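Local coordinates for protein aminoglycoside N(3)-acetyltransferase (Streptomyces griseus, PDB 7LAP) that probably acetylates the 3-amino group of aminoglycoside antibiotics, as an N-acetyltransferase of the Antibiotic_NAT family associated with resistance, at residues F232-A237 and R282-H287. Residues are numbered along the deposited sequence; the frame is centred on the assembly and turned at random.
Sequences FDYSSA and RWIEEH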
ATOM      1  N   PHE B 232      -2.724   3.618 -31.006  1.00 74.98           N
ATOM      2  CA  PHE B 232      -3.254   4.126 -32.261  1.00 75.84           C
ATOM      3  C   PHE B 232      -4.319   5.157 -31.948  1.00 78.97           C
ATOM      4  O   PHE B 232      -4.712   5.346 -30.793  1.00 79.40           O
ATOM      5  CB  PHE B 232      -3.850   3.009 -33.124  1.00 71.09           C
ATOM      6  CG  PHE B 232      -2.889   1.903 -33.421  1.00 70.56           C
ATOM      7  CD1 PHE B 232      -2.717   0.861 -32.527  1.00 68.69           C
ATOM      8  CD2 PHE B 232      -2.147   1.910 -34.588  1.00 72.76           C
ATOM      9  CE1 PHE B 232      -1.813  -0.153 -32.788  1.00 69.90           C
ATOM     10  CE2 PHE B 232      -1.247   0.895 -34.854  1.00 72.72           C
ATOM     11  CZ  PHE B 232      -1.080  -0.132 -33.956  1.00 70.08           C
ATOM     12  N   ASP B 233      -4.797   5.832 -32.980  1.00 82.12           N
ATOM     13  CA  ASP B 233      -6.049   6.552 -32.842  1.00 87.87           C
ATOM     14  C   ASP B 233      -7.156   5.561 -33.160  1.00 88.26           C
ATOM     15  O   ASP B 233      -7.303   5.125 -34.308  1.00 91.95           O
ATOM     16  CB  ASP B 233      -6.128   7.785 -33.737  1.00 92.12           C
ATOM     17  CG  ASP B 233      -7.360   8.608 -33.441  1.00 97.19           C
ATOM     18  OD1 ASP B 233      -8.236   8.115 -32.698  1.00 97.36           O
ATOM     19  OD2 ASP B 233      -7.450   9.756 -33.916  1.00102.72           O
ATOM     20  N   TYR B 234      -7.911   5.196 -32.139  1.00 83.29           N
ATOM     21  CA  TYR B 234      -9.062   4.323 -32.277  1.00 80.47           C
ATOM     22  C   TYR B 234     -10.354   5.083 -32.564  1.00 82.59           C
ATOM     23  O   TYR B 234     -11.438   4.519 -32.385  1.00 81.61           O
ATOM     24  CB  TYR B 234      -9.214   3.504 -31.009  1.00 74.74           C
ATOM     25  CG  TYR B 234      -8.031   2.635 -30.669  1.00 70.23           C
ATOM     26  CD1 TYR B 234      -7.840   1.420 -31.309  1.00 68.87           C
ATOM     27  CD2 TYR B 234      -7.126   3.009 -29.684  1.00 67.39           C
ATOM     28  CE1 TYR B 234      -6.781   0.607 -30.983  1.00 68.62           C
ATOM     29  CE2 TYR B 234      -6.073   2.202 -29.343  1.00 67.03           C
ATOM     30  CZ  TYR B 234      -5.899   1.000 -29.997  1.00 68.89           C
ATOM     31  OH  TYR B 234      -4.839   0.180 -29.667  1.00 69.21           O
ATOM     32  N   SER B 235     -10.252   6.346 -32.999  1.00 87.25           N
ATOM     33  CA  SER B 235     -11.413   7.193 -33.277  1.00 90.84           C
ATOM     34  C   SER B 235     -12.430   6.535 -34.197  1.00 92.93           C
ATOM     35  O   SER B 235     -13.641   6.641 -33.986  1.00 94.11           O
ATOM     36  CB  SER B 235     -10.949   8.497 -33.913  1.00 94.20           C
ATOM     37  OG  SER B 235     -10.614   8.265 -35.276  1.00 98.74           O
ATOM     38  N   SER B 236     -11.952   5.882 -35.254  1.00 94.92           N
ATOM     39  CA  SER B 236     -12.857   5.331 -36.253  1.00 96.46           C
ATOM     40  C   SER B 236     -13.480   4.021 -35.798  1.00 93.28           C
ATOM     41  O   SER B 236     -14.598   3.696 -36.210  1.00 94.80           O
ATOM     42  CB  SER B 236     -12.113   5.122 -37.574  1.00 99.50           C
ATOM     43  OG  SER B 236     -10.837   4.549 -37.346  1.00100.83           O
ATOM     44  N   ALA B 237     -12.793   3.263 -34.950  1.00 89.39           N
ATOM     45  CA  ALA B 237     -13.264   1.939 -34.582  1.00 84.94           C
ATOM     46  C   ALA B 237     -14.002   1.905 -33.256  1.00 84.39           C
ATOM     47  O   ALA B 237     -14.616   0.884 -32.936  1.00 85.06           O
ATOM     48  CB  ALA B 237     -12.091   0.961 -34.533  1.00 82.28           C
ATOM     49  N   ARG B 282      -5.433  -9.020 -34.500  1.00 64.95           N
ATOM     50  CA  ARG B 282      -6.274  -9.072 -35.688  1.00 70.07           C
ATOM     51  C   ARG B 282      -7.366  -8.010 -35.631  1.00 70.24           C
ATOM     52  O   ARG B 282      -7.714  -7.402 -36.650  1.00 71.10           O
ATOM     53  CB  ARG B 282      -6.878 -10.466 -35.851  1.00 71.78           C
ATOM     54  CG  ARG B 282      -7.870 -10.567 -37.007  1.00 80.81           C
ATOM     55  CD  ARG B 282      -8.058 -12.009 -37.427  1.00 90.62           C
ATOM     56  NE  ARG B 282      -8.312 -12.813 -36.238  1.00 97.85           N
ATOM     57  CZ  ARG B 282      -9.499 -12.923 -35.648  1.00101.98           C
ATOM     58  NH1 ARG B 282     -10.565 -12.309 -36.164  1.00105.98           N
ATOM     59  NH2 ARG B 282      -9.627 -13.660 -34.548  1.00 98.99           N
ATOM     60  N   TRP B 283      -7.900  -7.751 -34.441  1.00 69.25           N
ATOM     61  CA  TRP B 283      -8.868  -6.670 -34.300  1.00 68.32           C
ATOM     62  C   TRP B 283      -8.251  -5.335 -34.703  1.00 67.13           C
ATOM     63  O   TRP B 283      -8.833  -4.576 -35.485  1.00 67.64           O
ATOM     64  CB  TRP B 283      -9.380  -6.622 -32.861  1.00 65.95           C
ATOM     65  CG  TRP B 283     -10.553  -5.704 -32.679  1.00 68.02           C
ATOM     66  CD1 TRP B 283     -11.877  -6.044 -32.689  1.00 67.78           C
ATOM     67  CD2 TRP B 283     -10.501  -4.289 -32.465  1.00 67.61           C
ATOM     68  NE1 TRP B 283     -12.651  -4.923 -32.500  1.00 69.66           N
ATOM     69  CE2 TRP B 283     -11.828  -3.835 -32.354  1.00 69.02           C
ATOM     70  CE3 TRP B 283      -9.455  -3.364 -32.351  1.00 66.01           C
ATOM     71  CZ2 TRP B 283     -12.142  -2.493 -32.143  1.00 70.64           C
ATOM     72  CZ3 TRP B 283      -9.765  -2.037 -32.136  1.00 66.49           C
ATOM     73  CH2 TRP B 283     -11.098  -1.612 -32.032  1.00 68.49           C
ATOM     74  N   ILE B 284      -7.056  -5.044 -34.191  1.00 65.30           N
ATOM     75  CA  ILE B 284      -6.434  -3.752 -34.448  1.00 64.01           C
ATOM     76  C   ILE B 284      -6.066  -3.615 -35.914  1.00 69.22           C
ATOM     77  O   ILE B 284      -6.254  -2.554 -36.521  1.00 75.17           O
ATOM     78  CB  ILE B 284      -5.207  -3.568 -33.540  1.00 59.84           C
ATOM     79  CG1 ILE B 284      -5.648  -3.478 -32.078  1.00 56.57           C
ATOM     80  CG2 ILE B 284      -4.412  -2.346 -33.975  1.00 59.81           C
ATOM     81  CD1 ILE B 284      -4.485  -3.466 -31.104  1.00 56.33           C
ATOM     82  N   GLU B 285      -5.539  -4.682 -36.510  1.00 68.58           N
ATOM     83  CA  GLU B 285      -5.100  -4.592 -37.894  1.00 71.25           C
ATOM     84  C   GLU B 285      -6.279  -4.511 -38.850  1.00 77.94           C
ATOM     85  O   GLU B 285      -6.202  -3.823 -39.879  1.00 79.25           O
ATOM     86  CB  GLU B 285      -4.201  -5.776 -38.218  1.00 71.22           C
ATOM     87  CG  GLU B 285      -2.872  -5.668 -37.478  1.00 72.38           C
ATOM     88  CD  GLU B 285      -1.945  -6.827 -37.745  1.00 75.50           C
ATOM     89  OE1 GLU B 285      -2.437  -7.872 -38.224  1.00 78.57           O
ATOM     90  OE2 GLU B 285      -0.722  -6.693 -37.479  1.00 74.10           O
ATOM     91  N   GLU B 286      -7.385  -5.180 -38.527  1.00 79.66           N
ATOM     92  CA  GLU B 286      -8.521  -5.114 -39.435  1.00 83.56           C
ATOM     93  C   GLU B 286      -9.255  -3.787 -39.312  1.00 83.90           C
ATOM     94  O   GLU B 286      -9.615  -3.184 -40.325  1.00 88.15           O
ATOM     95  CB  GLU B 286      -9.461  -6.295 -39.200  1.00 85.95           C
ATOM     96  CG  GLU B 286      -8.824  -7.604 -39.635  1.00 92.40           C
ATOM     97  CD  GLU B 286      -9.681  -8.826 -39.356  1.00 97.35           C
ATOM     98  OE1 GLU B 286     -10.614  -8.742 -38.523  1.00 97.55           O
ATOM     99  OE2 GLU B 286      -9.404  -9.881 -39.971  1.00100.66           O
ATOM    100  N   HIS B 287      -9.446  -3.286 -38.093  1.00 80.62           N
ATOM    101  CA  HIS B 287     -10.140  -2.010 -37.961  1.00 83.23           C
ATOM    102  C   HIS B 287      -9.284  -0.834 -38.429  1.00 87.23           C
ATOM    103  O   HIS B 287      -9.825   0.154 -38.938  1.00 90.19           O
ATOM    104  CB  HIS B 287     -10.597  -1.812 -36.518  1.00 80.38           C
ATOM    105  CG  HIS B 287     -11.811  -2.616 -36.162  1.00 82.85           C
ATOM    106  ND1 HIS B 287     -11.773  -3.983 -35.981  1.00 82.87           N
ATOM    107  CD2 HIS B 287     -13.103  -2.249 -35.982  1.00 82.67           C
ATOM    108  CE1 HIS B 287     -12.988  -4.421 -35.692  1.00 81.60           C
ATOM    109  NE2 HIS B 287     -13.811  -3.389 -35.682  1.00 81.39           N
TER
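Ile284 lays its CG2 methyl over one face of the Phe232 ring, a CH-pi contact with CG2 4.0 Å from the ring centroid, and Tyr234 OH lies in plane at that ring's edge. The Tyr234 ring has Phe232 CB over one face and Ile284 CG1 at its edge. His287 ND1 lies over one face of the Trp283 indole and Trp283 CE2 over one face of the imidazole, each offset toward the rim; Ile284 CG1 is at the indole's edge. This is apolar loop-on-helix packing in the Antibiotic_NAT fold: the loop between strand 216-225 and helix 244-254 lies against the C-terminal helix 273-289. Methyl and ring meet most closely at Ile284 CG2 and Phe232 CE1, 3.6 Å apart. CG2 is carried anti to the backbone N of Ile284, which leaves CG1 and CD1 for the tyrosine; CD1 comes within 3.9 Å of Tyr234 OH. This buried hydroxyl is hydrogen-bonded to Glu194 OE2. Tyr234 CD1 in turn approaches the indole at its edge, 4.0 Å from Trp283 CZ3. At the other end of the contact, Ala237 CB touches both rings, 3.7 Å from Trp283 CH2 and from His287 CD2. Val247 and Ile248 of helix 244-254 also pack on Trp283, bringing the two helices together at the indole. His287 ND1 donates to Trp283 O (3.0 Å), which His287 N reaches from the opposite face of the carbonyl plane.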